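Local coordinates for uncharacterized protein (Bacteroides ovatus CL02T12C04, PDB 6PTM) that probably hydrolyses carrageenan from the chain ends, as an exo-acting carrageenase of glycoside hydrolase family GH42, at residues Arg561-Ile566 and Ala683-Asn688; Arg585-Leu590 and Leu595-Ala600; Asn608-Asp613 and Leu635-Thr640; Val616-Pro621 and Asn675-Glu680. One frame throughout, in Å; residues are numbered along the deposited sequence.

Interaction 1. Residues Arg561-Ile566 and Ala683-Asn688; sequences RKPLRI and AAVKSN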
loop_
_atom_site.group_PDB
_atom_site.type_symbol
_atom_site.label_atom_id
_atom_site.label_comp_id
_atom_site.label_asym_id
_atom_site.label_seq_id
_atom_site.Cartn_x
_atom_site.Cartn_y
_atom_site.Cartn_z
ATOM N N ARG A 561 16.775 1.636 10.212
ATOM C CA ARG A 561 16.865 0.334 10.912
ATOM C C ARG A 561 15.545 0.040 11.626
ATOM O O ARG A 561 15.053 0.917 12.385
ATOM C CB ARG A 561 18.035 0.371 11.898
ATOM C CG ARG A 561 18.253 -0.906 12.698
ATOM C CD ARG A 561 19.387 -0.738 13.682
ATOM N NE ARG A 561 19.698 -1.906 14.496
ATOM C CZ ARG A 561 20.478 -2.921 14.137
ATOM N NH1 ARG A 561 20.942 -3.013 12.901
ATOM N NH2 ARG A 561 20.774 -3.861 15.022
ATOM N N LYS A 562 14.982 -1.135 11.338
ATOM C CA LYS A 562 13.827 -1.750 12.028
ATOM C C LYS A 562 14.376 -2.721 13.085
ATOM O O LYS A 562 14.618 -3.900 12.795
ATOM C CB LYS A 562 12.938 -2.456 10.999
ATOM C CG LYS A 562 12.401 -1.607 9.852
ATOM C CD LYS A 562 11.482 -2.423 8.959
ATOM C CE LYS A 562 11.157 -1.844 7.589
ATOM N NZ LYS A 562 10.567 -0.493 7.657
ATOM N N PRO A 563 14.669 -2.266 14.325
ATOM C CA PRO A 563 15.468 -3.089 15.232
ATOM C C PRO A 563 14.715 -4.224 15.938
ATOM O O PRO A 563 15.320 -5.011 16.655
ATOM C CB PRO A 563 15.937 -2.056 16.261
ATOM C CG PRO A 563 14.781 -1.072 16.320
ATOM C CD PRO A 563 14.394 -0.926 14.863
ATOM N N LEU A 564 13.401 -4.226 15.829
ATOM C CA LEU A 564 12.567 -5.303 16.380
ATOM C C LEU A 564 11.809 -5.901 15.204
ATOM O O LEU A 564 11.132 -5.120 14.435
ATOM C CB LEU A 564 11.643 -4.748 17.462
ATOM C CG LEU A 564 12.346 -4.199 18.703
ATOM C CD1 LEU A 564 11.348 -3.476 19.589
ATOM C CD2 LEU A 564 13.039 -5.312 19.481
ATOM N N ARG A 565 11.934 -7.216 15.054
ATOM C CA ARG A 565 11.231 -7.972 13.987
ATOM C C ARG A 565 10.239 -8.937 14.615
ATOM O O ARG A 565 10.650 -9.803 15.411
ATOM C CB ARG A 565 12.241 -8.709 13.113
ATOM C CG ARG A 565 13.235 -7.786 12.439
ATOM C CD ARG A 565 12.596 -6.600 11.727
ATOM N NE ARG A 565 13.647 -5.915 10.989
ATOM C CZ ARG A 565 13.999 -6.190 9.736
ATOM N NH1 ARG A 565 13.352 -7.092 9.005
ATOM N NH2 ARG A 565 14.945 -5.476 9.169
ATOM N N ILE A 566 8.976 -8.811 14.239
ATOM C CA ILE A 566 7.920 -9.749 14.687
ATOM C C ILE A 566 7.999 -10.951 13.773
ATOM O O ILE A 566 7.847 -10.743 12.564
ATOM C CB ILE A 566 6.557 -9.059 14.631
ATOM C CG1 ILE A 566 6.506 -7.901 15.619
ATOM C CG2 ILE A 566 5.413 -10.022 14.853
ATOM C CD1 ILE A 566 5.315 -7.051 15.410
ATOM N N ALA A 683 14.447 -3.458 26.010
ATOM C CA ALA A 683 15.742 -3.653 26.710
ATOM C C ALA A 683 16.807 -4.078 25.691
ATOM O O ALA A 683 17.965 -3.596 25.758
ATOM C CB ALA A 683 15.579 -4.668 27.823
ATOM N N ALA A 684 16.441 -4.975 24.765
ATOM C CA ALA A 684 17.359 -5.515 23.740
ATOM C C ALA A 684 17.794 -4.345 22.866
ATOM O O ALA A 684 18.949 -4.310 22.398
ATOM C CB ALA A 684 16.705 -6.622 22.934
ATOM N N VAL A 685 16.901 -3.390 22.632
ATOM C CA VAL A 685 17.299 -2.262 21.755
ATOM C C VAL A 685 18.218 -1.326 22.561
ATOM O O VAL A 685 19.246 -0.875 22.005
ATOM C CB VAL A 685 16.068 -1.567 21.164
ATOM C CG1 VAL A 685 16.486 -0.346 20.350
ATOM C CG2 VAL A 685 15.236 -2.529 20.331
ATOM N N LYS A 686 17.875 -1.052 23.822
ATOM C CA LYS A 686 18.696 -0.199 24.738
ATOM C C LYS A 686 20.102 -0.820 24.848
ATOM O O LYS A 686 21.076 -0.068 24.670
ATOM C CB LYS A 686 18.014 -0.009 26.107
ATOM C CG LYS A 686 18.454 1.216 26.928
ATOM C CD LYS A 686 17.858 1.326 28.342
ATOM N N SER A 687 20.222 -2.141 24.987
ATOM C CA SER A 687 21.531 -2.831 25.115
ATOM C C SER A 687 22.386 -2.578 23.887
ATOM O O SER A 687 23.584 -2.525 24.052
ATOM C CB SER A 687 21.395 -4.297 25.305
ATOM O OG SER A 687 20.754 -4.529 26.523
ATOM N N ASN A 688 21.802 -2.425 22.699
ATOM C CA ASN A 688 22.595 -2.127 21.479
ATOM C C ASN A 688 22.537 -0.625 21.180
ATOM O O ASN A 688 22.851 -0.239 20.024
ATOM C CB ASN A 688 22.148 -3.001 20.297
ATOM C CG ASN A 688 23.138 -2.943 19.161
ATOM O OD1 ASN A 688 24.329 -2.808 19.385
ATOM N ND2 ASN A 688 22.657 -2.982 17.937
#

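Interaction 2. Residues Arg585-Leu590 and Leu595-Ala600; sequences RIYEKL and LPIGFA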
loop_
_atom_site.group_PDB
_atom_site.type_symbol
_atom_site.label_atom_id
_atom_site.label_comp_id
_atom_site.label_asym_id
_atom_site.label_seq_id
_atom_site.Cartn_x
_atom_site.Cartn_y
_atom_site.Cartn_z
ATOM N N ARG A 585 -1.765 -7.275 17.386
ATOM C CA ARG A 585 -1.749 -6.881 18.816
ATOM C C ARG A 585 -0.301 -6.565 19.222
ATOM O O ARG A 585 -0.084 -5.507 19.872
ATOM C CB ARG A 585 -2.429 -7.945 19.690
ATOM C CG ARG A 585 -2.729 -7.476 21.113
ATOM C CD ARG A 585 -3.403 -8.539 22.010
ATOM N NE ARG A 585 -4.529 -9.102 21.274
ATOM C CZ ARG A 585 -4.541 -10.293 20.681
ATOM N NH1 ARG A 585 -3.525 -11.134 20.782
ATOM N NH2 ARG A 585 -5.593 -10.633 19.970
ATOM N N ILE A 586 0.675 -7.379 18.796
ATOM C CA ILE A 586 2.095 -7.197 19.188
ATOM C C ILE A 586 2.685 -6.024 18.374
ATOM O O ILE A 586 3.401 -5.187 18.971
ATOM C CB ILE A 586 2.936 -8.497 19.105
ATOM C CG1 ILE A 586 4.395 -8.238 19.488
ATOM C CG2 ILE A 586 2.883 -9.161 17.740
ATOM C CD1 ILE A 586 4.617 -7.549 20.843
ATOM N N TYR A 587 2.349 -5.896 17.091
ATOM C CA TYR A 587 2.761 -4.728 16.256
ATOM C C TYR A 587 2.326 -3.424 16.924
ATOM O O TYR A 587 3.150 -2.525 17.098
ATOM C CB TYR A 587 2.120 -4.784 14.870
ATOM C CG TYR A 587 2.501 -3.654 13.957
ATOM C CD1 TYR A 587 3.753 -3.593 13.367
ATOM C CD2 TYR A 587 1.633 -2.597 13.737
ATOM C CE1 TYR A 587 4.120 -2.537 12.539
ATOM C CE2 TYR A 587 1.977 -1.536 12.902
ATOM C CZ TYR A 587 3.214 -1.518 12.283
ATOM O OH TYR A 587 3.543 -0.495 11.473
ATOM N N GLU A 588 1.039 -3.311 17.252
ATOM C CA GLU A 588 0.441 -2.107 17.909
ATOM C C GLU A 588 1.162 -1.827 19.237
ATOM O O GLU A 588 1.462 -0.647 19.568
ATOM C CB GLU A 588 -1.040 -2.371 18.136
ATOM C CG GLU A 588 -1.784 -1.256 18.822
ATOM C CD GLU A 588 -3.270 -1.534 18.945
ATOM O OE1 GLU A 588 -3.637 -2.620 19.471
ATOM O OE2 GLU A 588 -4.057 -0.666 18.539
ATOM N N LYS A 589 1.429 -2.885 19.989
ATOM C CA LYS A 589 2.097 -2.788 21.301
ATOM C C LYS A 589 3.479 -2.171 21.124
ATOM O O LYS A 589 3.863 -1.409 21.982
ATOM C CB LYS A 589 2.142 -4.171 21.958
ATOM C CG LYS A 589 2.628 -4.147 23.382
ATOM C CD LYS A 589 1.636 -3.446 24.297
ATOM C CE LYS A 589 1.947 -3.642 25.756
ATOM N NZ LYS A 589 0.892 -2.981 26.567
ATOM N N LEU A 590 4.189 -2.461 20.027
ATOM C CA LEU A 590 5.593 -2.033 19.854
ATOM C C LEU A 590 5.700 -0.717 19.062
ATOM O O LEU A 590 6.738 -0.122 19.123
ATOM C CB LEU A 590 6.389 -3.140 19.153
ATOM C CG LEU A 590 6.530 -4.478 19.881
ATOM C CD1 LEU A 590 7.355 -5.433 19.025
ATOM C CD2 LEU A 590 7.142 -4.314 21.266
ATOM N N LEU A 595 10.434 3.682 17.339
ATOM C CA LEU A 595 11.222 2.699 16.549
ATOM C C LEU A 595 10.387 2.182 15.391
ATOM O O LEU A 595 9.217 1.850 15.559
ATOM C CB LEU A 595 11.587 1.522 17.442
ATOM C CG LEU A 595 12.518 1.821 18.613
ATOM C CD1 LEU A 595 12.689 0.567 19.447
ATOM C CD2 LEU A 595 13.852 2.375 18.115
ATOM N N PRO A 596 10.969 2.070 14.183
ATOM C CA PRO A 596 10.325 1.344 13.098
ATOM C C PRO A 596 10.223 -0.107 13.536
ATOM O O PRO A 596 11.243 -0.670 13.911
ATOM C CB PRO A 596 11.258 1.553 11.891
ATOM C CG PRO A 596 12.163 2.692 12.288
ATOM C CD PRO A 596 12.270 2.632 13.797
ATOM N N ILE A 597 9.027 -0.695 13.434
ATOM C CA ILE A 597 8.794 -2.122 13.769
ATOM C C ILE A 597 8.689 -2.921 12.466
ATOM O O ILE A 597 7.911 -2.522 11.600
ATOM C CB ILE A 597 7.545 -2.295 14.649
ATOM C CG1 ILE A 597 7.654 -1.428 15.910
ATOM C CG2 ILE A 597 7.316 -3.756 14.985
ATOM C CD1 ILE A 597 8.882 -1.690 16.739
ATOM N N GLY A 598 9.465 -4.006 12.336
ATOM C CA GLY A 598 9.431 -4.828 11.120
ATOM C C GLY A 598 9.090 -6.245 11.409
ATOM O O GLY A 598 8.602 -6.538 12.540
ATOM N N PHE A 599 9.308 -7.092 10.398
ATOM C CA PHE A 599 8.917 -8.511 10.446
ATOM C C PHE A 599 10.131 -9.384 10.150
ATOM O O PHE A 599 11.088 -8.937 9.536
ATOM C CB PHE A 599 7.745 -8.787 9.497
ATOM C CG PHE A 599 6.483 -8.162 10.011
ATOM C CD1 PHE A 599 5.684 -8.845 10.908
ATOM C CD2 PHE A 599 6.188 -6.844 9.725
ATOM C CE1 PHE A 599 4.560 -8.247 11.447
ATOM C CE2 PHE A 599 5.071 -6.239 10.264
ATOM C CZ PHE A 599 4.241 -6.952 11.103
ATOM N N ALA A 600 10.050 -10.621 10.621
ATOM C CA ALA A 600 11.014 -11.708 10.331
ATOM C C ALA A 600 10.218 -12.896 9.827
ATOM O O ALA A 600 9.114 -13.132 10.322
ATOM C CB ALA A 600 11.816 -12.092 11.553
HETATM O O HOH W 1 8.053 1.970 18.103
#

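Interaction 3. Residues Asn608-Asp613 and Leu635-Thr640; sequences NPHEWD and LDECGT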
loop_
_atom_site.group_PDB
_atom_site.type_symbol
_atom_site.label_atom_id
_atom_site.label_comp_id
_atom_site.label_asym_id
_atom_site.label_seq_id
_atom_site.Cartn_x
_atom_site.Cartn_y
_atom_site.Cartn_z
ATOM N N ASN A 608 18.160 -11.547 3.761
ATOM C CA ASN A 608 18.330 -10.110 4.119
ATOM C C ASN A 608 19.382 -9.969 5.224
ATOM O O ASN A 608 19.511 -10.844 6.081
ATOM C CB ASN A 608 17.013 -9.471 4.562
ATOM C CG ASN A 608 15.967 -9.370 3.474
ATOM O OD1 ASN A 608 16.190 -9.820 2.352
ATOM N ND2 ASN A 608 14.802 -8.824 3.814
ATOM N N PRO A 609 20.192 -8.886 5.251
ATOM C CA PRO A 609 21.103 -8.676 6.386
ATOM C C PRO A 609 20.324 -8.579 7.711
ATOM O O PRO A 609 19.237 -8.019 7.741
ATOM C CB PRO A 609 21.886 -7.402 6.041
ATOM C CG PRO A 609 21.253 -6.827 4.774
ATOM C CD PRO A 609 20.398 -7.924 4.157
ATOM N N HIS A 610 20.874 -9.156 8.782
ATOM C CA HIS A 610 20.217 -9.305 10.107
ATOM C C HIS A 610 20.376 -7.998 10.890
ATOM O O HIS A 610 20.999 -7.996 11.959
ATOM C CB HIS A 610 20.770 -10.522 10.850
ATOM C CG HIS A 610 20.438 -11.807 10.156
ATOM N ND1 HIS A 610 20.848 -13.043 10.629
ATOM C CD2 HIS A 610 19.826 -12.057 8.979
ATOM C CE1 HIS A 610 20.447 -13.979 9.800
ATOM N NE2 HIS A 610 19.774 -13.407 8.822
ATOM N N GLU A 611 19.839 -6.916 10.345
ATOM C CA GLU A 611 20.032 -5.542 10.876
ATOM C C GLU A 611 18.902 -5.285 11.880
ATOM O O GLU A 611 18.012 -4.420 11.628
ATOM C CB GLU A 611 20.094 -4.568 9.697
ATOM C CG GLU A 611 21.361 -4.678 8.860
ATOM C CD GLU A 611 21.397 -3.840 7.583
ATOM O OE1 GLU A 611 20.402 -3.193 7.248
ATOM O OE2 GLU A 611 22.425 -3.856 6.899
ATOM N N TRP A 612 18.936 -6.014 12.985
ATOM C CA TRP A 612 18.004 -5.859 14.113
ATOM C C TRP A 612 18.629 -6.409 15.396
ATOM O O TRP A 612 19.675 -7.086 15.329
ATOM C CB TRP A 612 16.679 -6.549 13.790
ATOM C CG TRP A 612 16.857 -7.991 13.433
ATOM C CD1 TRP A 612 17.086 -9.030 14.279
ATOM C CD2 TRP A 612 16.763 -8.554 12.122
ATOM N NE1 TRP A 612 17.151 -10.203 13.579
ATOM C CE2 TRP A 612 16.952 -9.941 12.254
ATOM C CE3 TRP A 612 16.536 -8.014 10.853
ATOM C CZ2 TRP A 612 16.899 -10.803 11.171
ATOM C CZ3 TRP A 612 16.474 -8.866 9.778
ATOM C CH2 TRP A 612 16.683 -10.236 9.939
ATOM N N ASP A 613 18.003 -6.104 16.527
ATOM C CA ASP A 613 18.535 -6.430 17.875
ATOM C C ASP A 613 17.747 -7.624 18.413
ATOM O O ASP A 613 18.247 -8.354 19.261
ATOM C CB ASP A 613 18.410 -5.218 18.807
ATOM C CG ASP A 613 19.051 -3.952 18.303
ATOM O OD1 ASP A 613 20.112 -4.083 17.701
ATOM O OD2 ASP A 613 18.458 -2.823 18.515
ATOM N N LEU A 635 20.069 -17.368 16.704
ATOM C CA LEU A 635 20.572 -17.508 18.103
ATOM C C LEU A 635 22.054 -17.892 18.096
ATOM O O LEU A 635 22.794 -17.326 18.931
ATOM C CB LEU A 635 19.737 -18.527 18.884
ATOM C CG LEU A 635 18.336 -18.038 19.252
ATOM C CD1 LEU A 635 17.440 -19.184 19.676
ATOM C CD2 LEU A 635 18.378 -16.972 20.338
ATOM N N ASP A 636 22.463 -18.768 17.173
ATOM C CA ASP A 636 23.861 -19.245 16.994
ATOM C C ASP A 636 24.776 -18.096 16.546
ATOM O O ASP A 636 25.983 -18.218 16.806
ATOM C CB ASP A 636 23.984 -20.413 16.001
ATOM C CG ASP A 636 23.194 -21.654 16.389
ATOM O OD1 ASP A 636 22.783 -21.729 17.534
ATOM O OD2 ASP A 636 22.984 -22.534 15.516
ATOM N N GLU A 637 24.258 -17.022 15.935
ATOM C CA GLU A 637 25.072 -15.804 15.659
ATOM C C GLU A 637 24.999 -14.797 16.816
ATOM O O GLU A 637 25.287 -13.654 16.560
ATOM C CB GLU A 637 24.576 -14.959 14.481
ATOM C CG GLU A 637 24.295 -15.660 13.175
ATOM C CD GLU A 637 23.437 -14.789 12.249
ATOM O OE1 GLU A 637 22.707 -13.821 12.713
ATOM O OE2 GLU A 637 23.502 -15.064 11.059
ATOM N N CYS A 638 24.540 -15.152 18.010
ATOM C CA CYS A 638 24.418 -14.242 19.184
ATOM C C CYS A 638 23.182 -13.333 19.031
ATOM O O CYS A 638 23.152 -12.300 19.693
ATOM C CB CYS A 638 25.679 -13.413 19.436
ATOM S SG CYS A 638 27.195 -14.394 19.630
ATOM N N GLY A 639 22.165 -13.734 18.261
ATOM C CA GLY A 639 20.885 -13.008 18.190
ATOM C C GLY A 639 20.115 -13.106 19.495
ATOM O O GLY A 639 20.411 -14.006 20.329
ATOM N N THR A 640 19.122 -12.239 19.662
ATOM C CA THR A 640 18.167 -12.278 20.785
ATOM C C THR A 640 16.801 -12.678 20.255
ATOM O O THR A 640 16.309 -12.036 19.310
ATOM C CB THR A 640 18.093 -10.925 21.495
ATOM O OG1 THR A 640 19.395 -10.634 22.006
ATOM C CG2 THR A 640 17.056 -10.906 22.589
#

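Interaction 4. Residues Val616-Pro621 and Asn675-Glu680; sequences VVYKTP and NEMKNE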
loop_
_atom_site.group_PDB
_atom_site.type_symbol
_atom_site.label_atom_id
_atom_site.label_comp_id
_atom_site.label_asym_id
_atom_site.label_seq_id
_atom_site.Cartn_x
_atom_site.Cartn_y
_atom_site.Cartn_z
ATOM N N VAL A 616 10.790 -11.074 17.979
ATOM C CA VAL A 616 9.736 -11.409 18.963
ATOM C C VAL A 616 8.867 -12.482 18.323
ATOM O O VAL A 616 8.584 -12.372 17.133
ATOM C CB VAL A 616 8.966 -10.169 19.452
ATOM C CG1 VAL A 616 9.919 -9.124 19.991
ATOM C CG2 VAL A 616 8.068 -9.565 18.398
ATOM N N VAL A 617 8.537 -13.524 19.083
ATOM C CA VAL A 617 7.686 -14.646 18.612
ATOM C C VAL A 617 6.481 -14.723 19.543
ATOM O O VAL A 617 6.645 -15.054 20.742
ATOM C CB VAL A 617 8.440 -15.984 18.519
ATOM C CG1 VAL A 617 7.512 -17.054 17.950
ATOM C CG2 VAL A 617 9.713 -15.872 17.701
ATOM N N TYR A 618 5.321 -14.362 19.007
ATOM C CA TYR A 618 4.072 -14.145 19.770
ATOM C C TYR A 618 2.964 -14.959 19.135
ATOM O O TYR A 618 2.743 -14.783 17.908
ATOM C CB TYR A 618 3.684 -12.666 19.788
ATOM C CG TYR A 618 2.420 -12.327 20.526
ATOM C CD1 TYR A 618 2.332 -12.417 21.905
ATOM C CD2 TYR A 618 1.309 -11.885 19.835
ATOM C CE1 TYR A 618 1.163 -12.079 22.573
ATOM C CE2 TYR A 618 0.135 -11.545 20.479
ATOM C CZ TYR A 618 0.081 -11.601 21.857
ATOM O OH TYR A 618 -1.080 -11.244 22.453
ATOM N N LYS A 619 2.308 -15.791 19.962
ATOM C CA LYS A 619 1.109 -16.586 19.601
ATOM C C LYS A 619 1.282 -17.206 18.205
ATOM O O LYS A 619 0.359 -17.127 17.363
ATOM C CB LYS A 619 -0.123 -15.689 19.720
ATOM C CG LYS A 619 -0.532 -15.333 21.149
ATOM C CD LYS A 619 -2.029 -15.019 21.243
ATOM C CE LYS A 619 -2.678 -15.535 22.506
ATOM N NZ LYS A 619 -2.151 -14.768 23.641
ATOM N N THR A 620 2.414 -17.872 18.006
ATOM C CA THR A 620 2.775 -18.580 16.757
ATOM C C THR A 620 2.996 -20.054 17.095
ATOM O O THR A 620 4.118 -20.557 16.986
ATOM C CB THR A 620 3.950 -17.840 16.100
ATOM O OG1 THR A 620 3.597 -16.451 15.962
ATOM C CG2 THR A 620 4.311 -18.411 14.748
ATOM N N PRO A 621 1.936 -20.799 17.493
ATOM C CA PRO A 621 2.090 -22.172 17.976
ATOM C C PRO A 621 2.470 -23.128 16.839
ATOM O O PRO A 621 3.177 -24.059 17.124
ATOM C CB PRO A 621 0.709 -22.535 18.538
ATOM C CG PRO A 621 -0.249 -21.689 17.738
ATOM C CD PRO A 621 0.518 -20.412 17.445
ATOM N N ASN A 675 3.104 -7.231 27.887
ATOM C CA ASN A 675 3.886 -6.186 28.604
ATOM C C ASN A 675 5.311 -6.684 28.787
ATOM O O ASN A 675 6.234 -5.958 28.429
ATOM C CB ASN A 675 3.239 -5.748 29.923
ATOM C CG ASN A 675 2.108 -4.766 29.705
ATOM O OD1 ASN A 675 1.884 -4.284 28.592
ATOM N ND2 ASN A 675 1.386 -4.457 30.765
ATOM N N GLU A 676 5.487 -7.897 29.289
ATOM C CA GLU A 676 6.836 -8.488 29.414
ATOM C C GLU A 676 7.497 -8.499 28.035
ATOM O O GLU A 676 8.684 -8.173 27.932
ATOM C CB GLU A 676 6.767 -9.918 29.953
ATOM C CG GLU A 676 6.203 -10.005 31.360
ATOM C CD GLU A 676 6.101 -11.416 31.904
ATOM O OE1 GLU A 676 6.498 -12.345 31.185
ATOM O OE2 GLU A 676 5.652 -11.570 33.066
ATOM N N MET A 677 6.776 -8.920 27.000
ATOM C CA MET A 677 7.422 -9.060 25.662
ATOM C C MET A 677 7.918 -7.675 25.233
ATOM O O MET A 677 9.088 -7.552 24.843
ATOM C CB MET A 677 6.445 -9.635 24.632
ATOM C CG MET A 677 7.002 -9.687 23.222
ATOM S SD MET A 677 6.005 -10.764 22.177
ATOM C CE MET A 677 6.577 -12.367 22.759
ATOM N N LYS A 678 7.083 -6.638 25.374
ATOM C CA LYS A 678 7.511 -5.248 25.050
ATOM C C LYS A 678 8.719 -4.844 25.907
ATOM O O LYS A 678 9.700 -4.300 25.341
ATOM C CB LYS A 678 6.373 -4.243 25.204
ATOM C CG LYS A 678 6.833 -2.797 25.104
ATOM C CD LYS A 678 5.690 -1.806 25.180
ATOM C CE LYS A 678 6.158 -0.372 25.268
ATOM N NZ LYS A 678 5.113 0.541 24.769
ATOM N N ASN A 679 8.679 -5.074 27.230
ATOM C CA ASN A 679 9.785 -4.674 28.145
ATOM C C ASN A 679 11.076 -5.344 27.682
ATOM O O ASN A 679 12.121 -4.665 27.573
ATOM C CB ASN A 679 9.508 -5.023 29.611
ATOM C CG ASN A 679 8.354 -4.231 30.175
ATOM O OD1 ASN A 679 7.943 -3.229 29.591
ATOM N ND2 ASN A 679 7.795 -4.698 31.282
ATOM N N GLU A 680 11.041 -6.645 27.402
ATOM C CA GLU A 680 12.286 -7.329 26.954
ATOM C C GLU A 680 12.715 -6.772 25.575
ATOM O O GLU A 680 13.911 -6.523 25.371
ATOM C CB GLU A 680 12.070 -8.842 27.003
ATOM C CG GLU A 680 11.837 -9.334 28.421
ATOM C CD GLU A 680 13.077 -9.314 29.298
ATOM O OE1 GLU A 680 14.157 -9.017 28.791
ATOM O OE2 GLU A 680 12.946 -9.588 30.490
#

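Interaction 1. Residues Arg561-Ile566 and Ala683-Asn688
Arg561 NH2 and Asn688 ND2 converge on a single acceptor, OD1 of Asp613, which takes a salt bridge from the first and a hydrogen bond from the second. Their common partner brings the two donor nitrogens, Arg561 NH2 and Asn688 ND2, to 3.6 Å of each other; this pair touches without bonding. The side chains meet at about a right angle, and the guanidinium and amide planes are turned 64° apart. Arg561 reaches across because its chain is fully extended, with CG anti to the backbone N (chi1 180°) and no bend before NE. Asn688 comes from just beyond the last turn of helix 674-687.

Beside this polar group the contact is apolar and buried. Val685 leans its CG2 methyl onto the isobutyl end of Leu564: CG2 is 3.6 Å from Leu564 CD2 and 3.7 Å from Leu564 CG, the two side chains meeting at a slant. The same methyl reaches Pro563 CB at 4.2 Å, so one branch of the valine covers Pro563, just before strand 564-567, and Leu564, its first residue.

On the strand side, Arg565 turns its guanidinium back along its own segment. Its NE donates to Lys562 O at 2.9 Å, in the guanidinium plane and nearly straight (160°), while NH1 bonds Phe599 O.

Two donors on one carboxylate oxygen probably hold Asp613 as an anion and, through it, tie the end of helix 674-687 to the entry of strand 564-567, while Val685 packs on Leu564 and Pro563 beside it.

Interaction 2. Residues Arg585-Leu590 and Leu595-Ala600
Leu595 reaches the end of helix 579-590 through a water: its backbone N donates to water 1 at 3.0 Å, and water 1 in turn donates to Leu590 O at 2.7 Å. The bridge closes the short connection between helix and strand and satisfies a carbonyl of the last helical turn.

Ile597 carries most of the direct contact. With CG1 anti to its own carbonyl carbon (chi1 -55°), that branch lies on the Leu590 side, CG1 being 3.6 Å from Leu590 O. CD1 beyond it meets the same Leu590 O at 3.6 Å and Leu590 CB at 3.8 Å. The other branch, CG2, meets Tyr587 CD1 at 3.9 Å. The backbone joins in as well, since Ile597 O lies in the plane of the tyrosine ring, facing its edge at CE1. An alanine in place of Ile597 would probably open a gap between the strand and the helix residues Tyr587 and Leu590 and leave the tyrosine ring without the methyl that abuts CD1.

Helix and strand run roughly antiparallel, 145° between their directions, with axes 9.3 Å apart. This is the return leg of a beta-alpha-beta crossover, for strand 597-600 lies parallel beside strand 564-567 at the edge of a five-stranded sheet.

Phe599, two residues on, again touches the tyrosine. Its CZ comes within 4.1 Å of Tyr587 CD1, and the two side chains cross at about a right angle. The hydroxyl of Tyr587 hydrogen-bonds Asp455 on helix 448-460. From that same helix Ser459 OG bonds Phe599 N, while Trp400 meets the phenylalanine ring edge-to-face.

Interaction 3. Residues Asn608-Asp613 and Leu635-Thr640
His610 is held at both ring nitrogens by acceptors: ND1 donates to Glu637 OE1 across the contact, and NE2 is hydrogen-bonded to the backbone O of Leu605 in the preceding helix. With a hydrogen needed on each nitrogen, the imidazole is likely to be positively charged, which would suit the carboxylate facing it. The ND1-OE1 bond is 2.9 Å long and nearly straight at 162°. It leaves the histidine in the ring plane and lands on the syn lone pair of OE1, although ring and carboxylate planes are 41° apart. Glu637 reaches out with an extended chain beyond CG.

The loop brings the ring there by turning twice in succession. His610 and then Glu611 each form the centre of an inverse gamma turn, and the fold-back sets His610 CA 3.6 Å above one face of the Trp612 indole, toward its rim. The indole itself packs against helix 602-607 and the ring of Tyr634.

Farther along, the backbone takes over. Asp613 O lies 3.4 Å from Thr640 CB, while the side chain of Asp613 starts away from the 635-640 segment. Here the two segments are entering neighbouring strands, and Thr640 pairs through its backbone with Ile615.

On the other side, helix 625-636 ends in a Schellman motif: Cys638, with positive phi, is the C-prime residue, and its N bonds Leu635 O at 2.9 Å. The contact, with its His-carboxylate bond, joins the leads into both parallel strands of a beta-alpha-beta unit, 614-617 and 640-643, with helix 625-636 between them.

Interaction 4. Residues Val616-Pro621 and Asn675-Glu680
Val616 points its CB at helix 674-687 and meets the sulfur of Met677, with SD 4.1 Å from CB. Val617 turns its side chain away from the helix, so what it offers is the backbone: Val617 O lies 3.4 Å from Met677 CE, and the methyl is thus lodged against the carbonyl at the end of the strand.

Met677 gets this far because its chain leaves the helix nearly straight, CG anti to the backbone N (chi1 175°), and bends at chi3, which turns CE to Val617 O. Strand 614-617 is the middle one of a five-stranded parallel sheet, and helix 674-687 packs on one side of it next to helix 579-590, whose Ile586 also touches the methionine. A serine at Met677 would probably leave a gap between helix and sheet, stripping Val616 and Tyr618 of their shared apolar partner.

Tyr618 comes next and takes the sulfur from the side of its own CB. SD is 3.8 Å from Tyr618 CB and 4.0 Å from Tyr618 CD1, and it sits 5.0 Å from the centroid of the Tyr618 ring, obliquely at 56° from the normal: a Met-aromatic contact. The tyrosine hydroxyl bonds Arg585 on helix 579-590.

Past the strand, Lys619 folds CG over the centre of one face of the Tyr618 ring, 3.7 Å above it. Thr620 OG1 then donates to Tyr618 O at 2.7 Å, from well above the carbonyl plane.

In the fold
All four interactions belong to one alpha/beta domain built on a parallel five-stranded sheet, probably the second domain of GH42 enzymes. Interactions 1 and 4 use the two halves of helix 674-687, their centres about 13 Å apart, against neighbouring strands. Interaction 2 adds the edge strand: Ile566 N to Gly598 O and Leu564 O to Gly598 N are both 2.9 Å. Its helix meets interaction 4 where Ile586 CD1 lies 3.7 Å from Met677 SD. Asp613 links interaction 3 to interaction 1, about 10 Å away between centres. Interactions 2 and 3 do not touch. Along the chain, interactions 2, 3 and 4 are all nested within the loop closed by interaction 1.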